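Local coordinates for catalytic domain of the nuclear inclusion protein A (nia) (Tobacco etch virus, PDB 1LVM) that probably cleaves the viral polyprotein at specific sites as a chymotrypsin-type cysteine protease, captured here in complex with a peptide product, at residues A[51-56]-A[217-222]; A[72-75]-A[79-82]; A[81-86]-A[90-95]; A[195-198]-A[203-206]. The protein carries 1 engineered substitution. All coordinates share one frame; numbering follows the deposited sequence.

Contact 1 of 4, residues A[51-56]-A[217-222]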
loop_
_atom_site.group_PDB
_atom_site.type_symbol
_atom_site.label_atom_id
_atom_site.label_comp_id
_atom_site.label_asym_id
_atom_site.label_seq_id
_atom_site.Cartn_x
_atom_site.Cartn_y
_atom_site.Cartn_z
ATOM N N THR A 51 0.647 -1.036 5.099
ATOM C CA THR A 51 -0.657 -0.751 4.484
ATOM C C THR A 51 -1.099 0.682 4.792
ATOM O O THR A 51 -0.305 1.499 5.345
ATOM C CB THR A 51 -1.712 -1.799 4.901
ATOM O OG1 THR A 51 -2.905 -1.606 4.140
ATOM C CG2 THR A 51 -2.079 -1.693 6.454
ATOM N N ASN A 52 -2.322 1.005 4.414
ATOM C CA ASN A 52 -2.803 2.383 4.639
ATOM C C ASN A 52 -3.212 2.603 6.096
ATOM O O ASN A 52 -3.851 1.751 6.689
ATOM C CB ASN A 52 -4.059 2.634 3.790
ATOM C CG ASN A 52 -3.806 2.410 2.321
ATOM O OD1 ASN A 52 -3.855 1.266 1.825
ATOM N ND2 ASN A 52 -3.531 3.500 1.606
ATOM N N LYS A 53 -2.885 3.768 6.653
ATOM C CA LYS A 53 -3.283 4.086 7.988
ATOM C C LYS A 53 -4.832 4.111 8.054
ATOM O O LYS A 53 -5.406 3.748 9.091
ATOM C CB LYS A 53 -2.705 5.486 8.339
ATOM C CG LYS A 53 -2.658 5.827 9.817
ATOM C CD LYS A 53 -2.112 7.245 10.044
ATOM C CE LYS A 53 -0.572 7.296 10.025
ATOM N NZ LYS A 53 -0.120 8.732 10.108
ATOM N N HIS A 54 -5.537 4.484 6.978
ATOM C CA HIS A 54 -6.988 4.567 7.098
ATOM C C HIS A 54 -7.676 3.234 7.248
ATOM O O HIS A 54 -8.860 3.173 7.459
ATOM C CB HIS A 54 -7.635 5.422 5.985
ATOM C CG HIS A 54 -7.690 4.758 4.666
ATOM N ND1 HIS A 54 -6.711 4.938 3.723
ATOM C CD2 HIS A 54 -8.602 3.886 4.131
ATOM C CE1 HIS A 54 -7.017 4.217 2.665
ATOM N NE2 HIS A 54 -8.157 3.564 2.877
ATOM N N LEU A 55 -6.926 2.154 7.137
ATOM C CA LEU A 55 -7.506 0.833 7.412
ATOM C C LEU A 55 -8.055 0.874 8.872
ATOM O O LEU A 55 -8.987 0.142 9.242
ATOM C CB LEU A 55 -6.363 -0.211 7.369
ATOM C CG LEU A 55 -6.774 -1.655 7.740
ATOM C CD1 LEU A 55 -7.939 -2.132 6.855
ATOM C CD2 LEU A 55 -5.576 -2.585 7.555
ATOM N N PHE A 56 -7.388 1.665 9.695
ATOM C CA PHE A 56 -7.735 1.773 11.128
ATOM C C PHE A 56 -8.619 2.952 11.518
ATOM O O PHE A 56 -8.503 3.473 12.604
ATOM C CB PHE A 56 -6.444 1.731 11.979
ATOM C CG PHE A 56 -5.810 0.387 11.960
ATOM C CD1 PHE A 56 -6.349 -0.655 12.706
ATOM C CD2 PHE A 56 -4.707 0.139 11.168
ATOM C CE1 PHE A 56 -5.777 -1.946 12.668
ATOM C CE2 PHE A 56 -4.119 -1.147 11.116
ATOM C CZ PHE A 56 -4.639 -2.179 11.855
ATOM N N VAL A 217 -9.485 13.755 7.004
ATOM C CA VAL A 217 -8.231 14.116 7.617
ATOM C C VAL A 217 -7.478 15.095 6.717
ATOM O O VAL A 217 -7.753 15.181 5.519
ATOM C CB VAL A 217 -7.373 12.868 7.860
ATOM C CG1 VAL A 217 -6.997 12.260 6.528
ATOM C CG2 VAL A 217 -6.158 13.225 8.643
ATOM N N LEU A 218 -6.530 15.816 7.307
ATOM C CA LEU A 218 -5.739 16.815 6.569
ATOM C C LEU A 218 -4.310 16.362 6.548
ATOM O O LEU A 218 -3.530 16.676 7.455
ATOM C CB LEU A 218 -5.795 18.203 7.242
ATOM C CG LEU A 218 -5.708 19.439 6.342
ATOM C CD1 LEU A 218 -4.565 19.339 5.334
ATOM C CD2 LEU A 218 -7.039 19.577 5.618
ATOM N N TRP A 219 -3.970 15.608 5.503
ATOM C CA TRP A 219 -2.602 15.090 5.317
ATOM C C TRP A 219 -1.961 15.602 4.027
ATOM O O TRP A 219 -2.614 15.654 2.990
ATOM C CB TRP A 219 -2.619 13.543 5.278
ATOM C CG TRP A 219 -3.059 12.932 6.568
ATOM C CD1 TRP A 219 -3.043 13.524 7.814
ATOM C CD2 TRP A 219 -3.504 11.592 6.772
ATOM N NE1 TRP A 219 -3.454 12.618 8.787
ATOM C CE2 TRP A 219 -3.739 11.428 8.165
ATOM C CE3 TRP A 219 -3.725 10.504 5.917
ATOM C CZ2 TRP A 219 -4.184 10.225 8.710
ATOM C CZ3 TRP A 219 -4.175 9.290 6.483
ATOM C CH2 TRP A 219 -4.395 9.169 7.852
ATOM N N GLY A 220 -0.697 15.997 4.120
ATOM C CA GLY A 220 0.049 16.429 2.960
ATOM C C GLY A 220 -0.610 17.553 2.177
ATOM O O GLY A 220 -0.500 17.610 0.967
ATOM N N GLY A 221 -1.323 18.435 2.861
ATOM C CA GLY A 221 -1.935 19.565 2.183
ATOM C C GLY A 221 -3.242 19.324 1.485
ATOM O O GLY A 221 -3.724 20.186 0.752
ATOM N N HIS A 222 -3.822 18.157 1.712
ATOM C CA HIS A 222 -5.095 17.766 1.101
ATOM C C HIS A 222 -6.081 17.350 2.201
ATOM O O HIS A 222 -5.680 16.734 3.192
ATOM C CB HIS A 222 -4.900 16.527 0.196
ATOM C CG HIS A 222 -4.222 16.797 -1.123
ATOM N ND1 HIS A 222 -4.934 17.039 -2.277
ATOM C CD2 HIS A 222 -2.907 16.730 -1.493
ATOM C CE1 HIS A 222 -4.099 17.113 -3.307
ATOM N NE2 HIS A 222 -2.867 16.930 -2.857
#

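Contact 2 of 4, residues A[72-75]-A[79-82]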
loop_
_atom_site.group_PDB
_atom_site.type_symbol
_atom_site.label_atom_id
_atom_site.label_comp_id
_atom_site.label_asym_id
_atom_site.label_seq_id
_atom_site.Cartn_x
_atom_site.Cartn_y
_atom_site.Cartn_z
ATOM N N PHE A 72 -5.937 -15.862 7.155
ATOM C CA PHE A 72 -5.772 -15.869 8.592
ATOM C C PHE A 72 -6.643 -14.798 9.161
ATOM O O PHE A 72 -6.843 -13.756 8.529
ATOM C CB PHE A 72 -4.332 -15.601 8.955
ATOM C CG PHE A 72 -3.381 -16.565 8.317
ATOM C CD1 PHE A 72 -2.957 -16.381 6.992
ATOM C CD2 PHE A 72 -2.946 -17.706 9.013
ATOM C CE1 PHE A 72 -2.116 -17.314 6.372
ATOM C CE2 PHE A 72 -2.087 -18.667 8.371
ATOM C CZ PHE A 72 -1.688 -18.451 7.067
ATOM N N LYS A 73 -7.167 -15.051 10.338
ATOM C CA LYS A 73 -8.024 -14.066 10.963
ATOM C C LYS A 73 -7.548 -13.672 12.333
ATOM O O LYS A 73 -7.257 -14.520 13.181
ATOM C CB LYS A 73 -9.439 -14.623 11.081
ATOM C CG LYS A 73 -10.453 -13.596 11.549
ATOM C CD LYS A 73 -11.822 -14.301 11.685
ATOM C CE LYS A 73 -12.993 -13.317 11.695
ATOM N NZ LYS A 73 -13.425 -12.947 10.313
ATOM N N VAL A 74 -7.428 -12.369 12.530
ATOM C CA VAL A 74 -7.043 -11.804 13.812
ATOM C C VAL A 74 -8.357 -11.596 14.555
ATOM O O VAL A 74 -9.208 -10.825 14.113
ATOM C CB VAL A 74 -6.372 -10.405 13.620
ATOM C CG1 VAL A 74 -6.063 -9.736 14.990
ATOM C CG2 VAL A 74 -5.118 -10.559 12.813
ATOM N N LYS A 75 -8.493 -12.217 15.725
ATOM C CA LYS A 75 -9.749 -12.134 16.439
ATOM C C LYS A 75 -10.082 -10.803 17.054
ATOM O O LYS A 75 -11.250 -10.429 17.165
ATOM C CB LYS A 75 -9.775 -13.229 17.525
ATOM C CG LYS A 75 -9.701 -14.643 16.908
ATOM C CD LYS A 75 -9.907 -15.762 17.933
ATOM C CE LYS A 75 -8.834 -15.774 19.023
ATOM N NZ LYS A 75 -8.957 -16.961 19.936
ATOM N N THR A 79 -5.325 -5.968 19.550
ATOM C CA THR A 79 -4.105 -6.644 20.009
ATOM C C THR A 79 -2.943 -6.476 19.029
ATOM O O THR A 79 -1.778 -6.784 19.327
ATOM C CB THR A 79 -4.353 -8.180 20.199
ATOM O OG1 THR A 79 -4.576 -8.822 18.919
ATOM C CG2 THR A 79 -5.607 -8.366 21.053
ATOM N N LEU A 80 -3.240 -5.969 17.841
ATOM C CA LEU A 80 -2.180 -5.843 16.865
ATOM C C LEU A 80 -1.210 -4.666 17.131
ATOM O O LEU A 80 -1.673 -3.538 17.250
ATOM C CB LEU A 80 -2.875 -5.616 15.492
ATOM C CG LEU A 80 -2.935 -6.536 14.268
ATOM C CD1 LEU A 80 -2.545 -7.940 14.611
ATOM C CD2 LEU A 80 -4.297 -6.416 13.563
ATOM N N GLN A 81 0.095 -4.912 17.163
ATOM C CA GLN A 81 1.052 -3.836 17.255
ATOM C C GLN A 81 1.112 -3.044 15.933
ATOM O O GLN A 81 1.081 -3.607 14.821
ATOM C CB GLN A 81 2.432 -4.395 17.654
ATOM C CG GLN A 81 2.372 -4.773 19.153
ATOM C CD GLN A 81 3.750 -4.949 19.697
ATOM O OE1 GLN A 81 4.489 -5.842 19.280
ATOM N NE2 GLN A 81 4.136 -4.069 20.607
ATOM N N GLN A 82 1.164 -1.725 16.070
ATOM C CA GLN A 82 1.147 -0.800 14.947
ATOM C C GLN A 82 2.281 0.227 15.057
ATOM O O GLN A 82 2.622 0.707 16.168
ATOM C CB GLN A 82 -0.148 0.000 15.001
ATOM C CG GLN A 82 -1.446 -0.800 14.953
ATOM C CD GLN A 82 -2.587 0.028 15.572
ATOM O OE1 GLN A 82 -2.481 0.374 16.764
ATOM N NE2 GLN A 82 -3.635 0.419 14.766
#

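Contact 3 of 4, residues A[81-86]-A[90-95]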
loop_
_atom_site.group_PDB
_atom_site.type_symbol
_atom_site.label_atom_id
_atom_site.label_comp_id
_atom_site.label_asym_id
_atom_site.label_seq_id
_atom_site.Cartn_x
_atom_site.Cartn_y
_atom_site.Cartn_z
ATOM N N GLN A 81 0.095 -4.912 17.163
ATOM C CA GLN A 81 1.052 -3.836 17.255
ATOM C C GLN A 81 1.112 -3.044 15.933
ATOM O O GLN A 81 1.081 -3.607 14.821
ATOM C CB GLN A 81 2.432 -4.395 17.654
ATOM C CG GLN A 81 2.372 -4.773 19.153
ATOM C CD GLN A 81 3.750 -4.949 19.697
ATOM O OE1 GLN A 81 4.489 -5.842 19.280
ATOM N NE2 GLN A 81 4.136 -4.069 20.607
ATOM N N GLN A 82 1.164 -1.725 16.070
ATOM C CA GLN A 82 1.147 -0.800 14.947
ATOM C C GLN A 82 2.281 0.227 15.057
ATOM O O GLN A 82 2.622 0.707 16.168
ATOM C CB GLN A 82 -0.148 0.000 15.001
ATOM C CG GLN A 82 -1.446 -0.800 14.953
ATOM C CD GLN A 82 -2.587 0.028 15.572
ATOM O OE1 GLN A 82 -2.481 0.374 16.764
ATOM N NE2 GLN A 82 -3.635 0.419 14.766
ATOM N N HIS A 83 2.856 0.567 13.916
ATOM C CA HIS A 83 3.850 1.632 13.882
ATOM C C HIS A 83 3.331 2.668 12.891
ATOM O O HIS A 83 3.168 2.421 11.675
ATOM C CB HIS A 83 5.274 1.177 13.468
ATOM C CG HIS A 83 6.188 2.334 13.238
ATOM N ND1 HIS A 83 7.171 2.713 14.128
ATOM C CD2 HIS A 83 6.259 3.199 12.207
ATOM C CE1 HIS A 83 7.816 3.765 13.648
ATOM N NE2 HIS A 83 7.285 4.082 12.476
ATOM N N LEU A 84 3.040 3.846 13.401
ATOM C CA LEU A 84 2.485 4.934 12.551
ATOM C C LEU A 84 3.546 5.700 11.798
ATOM O O LEU A 84 4.583 5.986 12.361
ATOM C CB LEU A 84 1.751 5.969 13.444
ATOM C CG LEU A 84 0.700 5.391 14.379
ATOM C CD1 LEU A 84 0.195 6.441 15.416
ATOM C CD2 LEU A 84 -0.411 4.989 13.527
ATOM N N ILE A 85 3.270 6.038 10.524
ATOM C CA ILE A 85 4.157 6.867 9.747
ATOM C C ILE A 85 3.531 8.296 9.823
ATOM O O ILE A 85 2.463 8.630 9.294
ATOM C CB ILE A 85 4.210 6.411 8.223
ATOM C CG1 ILE A 85 4.520 4.890 8.118
ATOM C CG2 ILE A 85 5.309 7.241 7.479
ATOM C CD1 ILE A 85 5.895 4.534 8.597
ATOM N N ASP A 86 4.221 9.130 10.568
ATOM C CA ASP A 86 3.821 10.498 10.838
ATOM C C ASP A 86 3.373 11.286 9.602
ATOM O O ASP A 86 4.104 11.385 8.612
ATOM C CB ASP A 86 5.062 11.192 11.465
ATOM C CG ASP A 86 4.711 12.286 12.448
ATOM O OD1 ASP A 86 3.533 12.679 12.516
ATOM O OD2 ASP A 86 5.636 12.747 13.156
ATOM N N MET A 90 0.008 5.885 5.987
ATOM C CA MET A 90 0.780 4.637 5.978
ATOM C C MET A 90 1.001 4.117 7.374
ATOM O O MET A 90 1.257 4.897 8.313
ATOM C CB MET A 90 2.179 4.846 5.286
ATOM C CG MET A 90 2.915 3.491 4.992
ATOM S SD MET A 90 4.535 3.732 4.247
ATOM C CE MET A 90 3.956 3.895 2.552
ATOM N N ILE A 91 0.909 2.808 7.549
ATOM C CA ILE A 91 1.108 2.292 8.912
ATOM C C ILE A 91 1.744 0.922 8.760
ATOM O O ILE A 91 1.619 0.297 7.707
ATOM C CB ILE A 91 -0.323 2.150 9.604
ATOM C CG1 ILE A 91 -0.218 1.841 11.137
ATOM C CG2 ILE A 91 -1.183 1.052 8.905
ATOM C CD1 ILE A 91 -1.603 1.897 11.803
ATOM N N ILE A 92 2.466 0.472 9.777
ATOM C CA ILE A 92 3.011 -0.913 9.651
ATOM C C ILE A 92 2.398 -1.736 10.754
ATOM O O ILE A 92 2.387 -1.309 11.902
ATOM C CB ILE A 92 4.535 -0.977 9.815
ATOM C CG1 ILE A 92 5.199 0.008 8.866
ATOM C CG2 ILE A 92 5.029 -2.448 9.590
ATOM C CD1 ILE A 92 6.730 0.206 9.140
ATOM N N ILE A 93 1.821 -2.872 10.382
ATOM C CA ILE A 93 1.230 -3.821 11.360
ATOM C C ILE A 93 2.232 -4.917 11.638
ATOM O O ILE A 93 2.842 -5.471 10.681
ATOM C CB ILE A 93 0.062 -4.512 10.718
ATOM C CG1 ILE A 93 -0.989 -3.485 10.333
ATOM C CG2 ILE A 93 -0.545 -5.565 11.637
ATOM C CD1 ILE A 93 -2.110 -4.148 9.488
ATOM N N ARG A 94 2.445 -5.240 12.911
ATOM C CA ARG A 94 3.335 -6.369 13.178
ATOM C C ARG A 94 2.382 -7.565 13.375
ATOM O O ARG A 94 1.534 -7.545 14.266
ATOM C CB ARG A 94 4.186 -6.108 14.430
ATOM C CG ARG A 94 5.158 -7.229 14.669
ATOM C CD ARG A 94 6.074 -7.043 15.902
ATOM N NE ARG A 94 6.916 -8.227 15.914
ATOM C CZ ARG A 94 8.184 -8.269 15.523
ATOM N NH1 ARG A 94 8.793 -7.171 15.110
ATOM N NH2 ARG A 94 8.827 -9.431 15.479
ATOM N N MET A 95 2.490 -8.602 12.555
ATOM C CA MET A 95 1.612 -9.743 12.733
ATOM C C MET A 95 2.156 -10.655 13.879
ATOM O O MET A 95 3.355 -10.710 14.144
ATOM C CB MET A 95 1.514 -10.535 11.424
ATOM C CG MET A 95 0.839 -9.727 10.293
ATOM S SD MET A 95 -0.891 -9.333 10.695
ATOM C CE MET A 95 -1.722 -10.900 10.583
HETATM O O HOH W 1 1.108 -7.685 16.867
#

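Contact 4 of 4, residues A[195-198]-A[203-206]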
loop_
_atom_site.group_PDB
_atom_site.type_symbol
_atom_site.label_atom_id
_atom_site.label_comp_id
_atom_site.label_asym_id
_atom_site.label_seq_id
_atom_site.Cartn_x
_atom_site.Cartn_y
_atom_site.Cartn_z
ATOM N N MET A 195 13.881 1.828 4.570
ATOM C CA MET A 195 14.534 0.520 4.759
ATOM C C MET A 195 15.093 0.442 6.181
ATOM O O MET A 195 15.058 -0.615 6.814
ATOM C CB MET A 195 15.661 0.289 3.743
ATOM C CG MET A 195 15.203 0.163 2.262
ATOM S SD MET A 195 13.858 -0.986 2.054
ATOM C CE MET A 195 14.616 -2.581 2.596
ATOM N N GLU A 196 15.617 1.557 6.686
ATOM C CA GLU A 196 16.145 1.553 8.078
ATOM C C GLU A 196 14.997 1.180 9.046
ATOM O O GLU A 196 15.130 0.359 9.964
ATOM C CB GLU A 196 16.679 2.952 8.470
ATOM C CG GLU A 196 17.493 2.935 9.796
ATOM C CD GLU A 196 18.686 2.007 9.650
ATOM O OE1 GLU A 196 19.070 1.386 10.666
ATOM O OE2 GLU A 196 19.239 1.883 8.524
ATOM N N LEU A 197 13.862 1.825 8.842
ATOM C CA LEU A 197 12.720 1.559 9.719
ATOM C C LEU A 197 12.302 0.080 9.690
ATOM O O LEU A 197 11.986 -0.492 10.723
ATOM C CB LEU A 197 11.542 2.463 9.309
ATOM C CG LEU A 197 10.237 2.183 10.077
ATOM C CD1 LEU A 197 10.459 2.469 11.615
ATOM C CD2 LEU A 197 9.190 3.117 9.532
ATOM N N LEU A 198 12.292 -0.544 8.509
ATOM C CA LEU A 198 11.892 -1.942 8.446
ATOM C C LEU A 198 12.861 -2.923 9.013
ATOM O O LEU A 198 12.458 -4.019 9.344
ATOM C CB LEU A 198 11.633 -2.391 6.968
ATOM C CG LEU A 198 10.559 -1.604 6.207
ATOM C CD1 LEU A 198 10.542 -2.104 4.734
ATOM C CD2 LEU A 198 9.155 -1.848 6.797
ATOM N N ALA A 203 14.328 1.894 15.651
ATOM C CA ALA A 203 13.576 2.912 14.925
ATOM C C ALA A 203 12.040 2.755 14.992
ATOM O O ALA A 203 11.291 3.689 14.694
ATOM C CB ALA A 203 14.034 2.886 13.449
ATOM N N GLN A 204 11.601 1.557 15.375
ATOM C CA GLN A 204 10.196 1.256 15.445
ATOM C C GLN A 204 9.580 1.757 16.753
ATOM O O GLN A 204 10.250 1.753 17.785
ATOM C CB GLN A 204 10.020 -0.234 15.265
ATOM C CG GLN A 204 10.506 -0.660 13.863
ATOM C CD GLN A 204 10.897 -2.124 13.790
ATOM O OE1 GLN A 204 10.641 -2.887 14.733
ATOM N NE2 GLN A 204 11.524 -2.544 12.658
ATOM N N GLN A 205 8.325 2.202 16.684
ATOM C CA GLN A 205 7.615 2.742 17.858
ATOM C C GLN A 205 6.252 2.101 17.873
ATOM O O GLN A 205 5.251 2.656 17.405
ATOM C CB GLN A 205 7.534 4.257 17.722
ATOM C CG GLN A 205 7.021 4.993 18.917
ATOM C CD GLN A 205 7.197 6.482 18.724
ATOM O OE1 GLN A 205 8.114 6.898 18.000
ATOM N NE2 GLN A 205 6.360 7.282 19.352
ATOM N N TRP A 206 6.205 0.923 18.474
ATOM C CA TRP A 206 4.976 0.163 18.472
ATOM C C TRP A 206 3.922 0.573 19.474
ATOM O O TRP A 206 4.248 0.794 20.620
ATOM C CB TRP A 206 5.300 -1.311 18.718
ATOM C CG TRP A 206 6.217 -1.906 17.669
ATOM C CD1 TRP A 206 7.573 -2.166 17.788
ATOM C CD2 TRP A 206 5.888 -2.158 16.292
ATOM N NE1 TRP A 206 8.099 -2.533 16.563
ATOM C CE2 TRP A 206 7.092 -2.548 15.636
ATOM C CE3 TRP A 206 4.706 -2.084 15.559
ATOM C CZ2 TRP A 206 7.138 -2.868 14.282
ATOM C CZ3 TRP A 206 4.758 -2.387 14.181
ATOM C CH2 TRP A 206 5.963 -2.772 13.585
HETATM O O HOH W 2 12.848 -5.257 12.233
#

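Contact 1 of 4, residues A[51-56]-A[217-222]
Two torsions set the meeting of Lys53 and Trp219. The lysine chain runs straight from the backbone until it turns about the CG-CD bond (chi3 -82°), while Trp219 holds its CG anti to the carbonyl carbon (chi1 -64°), which sends the indole across to the 3-10 turn of residues 53-55. The two side chains cross obliquely. Lys53 CD does most of the touching, 3.7 Å from Trp219 CH2 and 3.9 Å from Trp219 CZ2, and Lys53 CB follows at 4.1 Å from Trp219 CH2, so the CH2 and CZ2 atoms of the benzo ring lie against methylene groups. Lysine suits the place because its long apolar stem can pack while its tip reaches on to polar partners. Lys53 NZ bonds to the carbonyl oxygens of Ile85 and Arg88; it stands 5.0 Å from the centroid of the six-membered ring of Trp219, at most a weak cation-pi attraction. Trp219 ends its strand at a type I' turn that leads into His222, closed by a bond from His222 N to Trp219 O of 3.1 Å. Gly220 and Gly221 fill the turn's two positive-phi positions, which favour glycine. The bound peptide lies close by: an aromatic side chain of it stacks with His54, and an aromatic side chain of it also packs on Trp219. Together with nearby Asp89 and Cys159, His54 is consistent with the His-Asp-Cys triad of this protease family. The chemistry therefore implies dispersion between methylenes and indole as the direct link from the 53-55 turn to the C-terminal hairpin, with the ammonium's polar needs met chiefly by backbone carbonyls.

Contact 2 of 4, residues A[72-75]-A[79-82]
Val74 and Leu80 make the apolar part of this contact, their methyl groups reaching toward each other tip to tip. Val74 CG1 sits 4.0 Å from both Leu80 CD1 and Leu80 CD2, nestling against the leucine fork, and Val74 CG2 is 4.1 Å from Leu80 CD1. Leu80 achieves this with chi1 at -112°, away from any staggered position. Branched aliphatic residues suit the spot, since both also pack on Leu63, while Met95 borders the valine and Ile93 the leucine. The polar part is slight: Thr79 OG1 comes no nearer to Val74 CG1 than 4.3 Å, and its hydrogen bond goes to Asn76 O, inside the connection between the segments. As for the backbones, the CA atoms of Val74 and Leu80 lie 8.3 Å apart, too far for ladder pairing. Strand 70-74 pairs instead with strand 62-67, and Phe72 and Lys73 carry a parallel ladder on to the bound peptide. The contact thus spans the chain's passage from a peptide-binding strand to strand 81-84, within what is consistent with the N-terminal barrel of a chymotrypsin-like protease. Chemically, it implies that methyl packing, shared with Leu63, is what joins the two segments directly.

Contact 3 of 4, residues A[81-86]-A[90-95]
Leu84 and Ile91 run alongside each other in one direction, with Leu84 CD2 3.7 Å from Ile91 CD1. That isoleucine methyl also meets the chain of Gln82, which crosses it at a slant and brings NE2 to 3.9 Å from Ile91 CD1. Ile91 CG1, anti to the backbone N (chi1 -170°), carries CD1 toward the neighbouring strand; Gln82 OE1 accepts from Trp210 N. Further along, Ile85 and Met90 are likewise flank to flank, Ile85 CG1 3.7 Å from Met90 CB. All this rides on an antiparallel beta hairpin, strands 81-84 and 91-94, within the sheet that also holds strands 48-51 and 206-208. His83 and Ile92 form a hydrogen-bonded pair in it: His83 N to Ile92 O, in the carbonyl plane, and Ile92 N to His83 O, each 2.8 Å. On their face Ile85 CD1 meets the His83 ring at its edge, while His83 ND1 accepts from Gln205 N, a polar task that suits histidine beside aliphatic neighbours. At the far end Gln81 and Arg94 reach out next to each other in the same direction, their amide and guanidinium planes 62° apart. Arg94 N donates to Gln81 O at 2.9 Å, and a water bridges the remaining pair, accepting from Gln81 N and donating to Arg94 O at 2.6 Å.

Contact 4 of 4, residues A[195-198]-A[203-206]
Leu197 and Gln204 fasten helix 194-199 to the loop that follows it, in a local helix-to-strand connection leading to strand 206-208 of the chymotrypsin-like fold. The tight part is centred on the glutamine amide. Gln204 NE2 donates to Leu197 O at 2.9 Å with an almost straight N-H...O angle of 171°; the donor comes nearly along the C=O axis, and the acceptor lies in the amide plane. Beside it, Leu197 CD1 reaches over the loop backbone to within 3.4 Å of Ala203 O, 4.0 Å from Ala203 CB and 3.9 Å from Gln204 CG. The reach follows from chi1 of 175°, with CG opposite the backbone N. Alanine suits this place because its lone methyl lets the loop come close to the helix, and leucine because it also packs on His83, Ile85 and Ile92 of the hairpin. Glutamine is long enough to span from loop to helix: its chain is extended beyond CG, so the amide meets a carbonyl near the helix's C-terminal end. The loose side differs. Exposed Glu196 touches the loop only lightly and turns its OE1 to Asn200 ND2. Another helix carbonyl is met through solvent: a water accepts from Gln204 NE2 at 3.0 Å and donates to Leu198 O at 3.2 Å. With its nitrogen thus engaged, the amide is held from turning by its oxygen too, for Trp206 NE1, with its partner near the indole plane, donates to Gln204 OE1 at 3.2 Å.

How the contacts relate
Contact 3 ties the others together. It shares Gln81 and Gln82 with contact 2, where Leu80 CG packs 3.7 Å from Ile93 CG2. Contact 4 lies about 9 Å away, centre to centre, and joins it through His83 ND1 and Gln205 N, 2.9 Å apart, with the Trp206 ring against the hairpin backbone. Toward the probable catalytic centre, Lys53 NZ of contact 1 reaches Ile85 O at 2.7 Å, and Thr51 O meets Ile91 N at 2.8 Å. Contacts 1 and 2, centres about 20 Å apart, still touch, Phe56 CG lying 3.6 Å from Gln82 NE2, and each borders the bound peptide, as Met95 of contact 3 does.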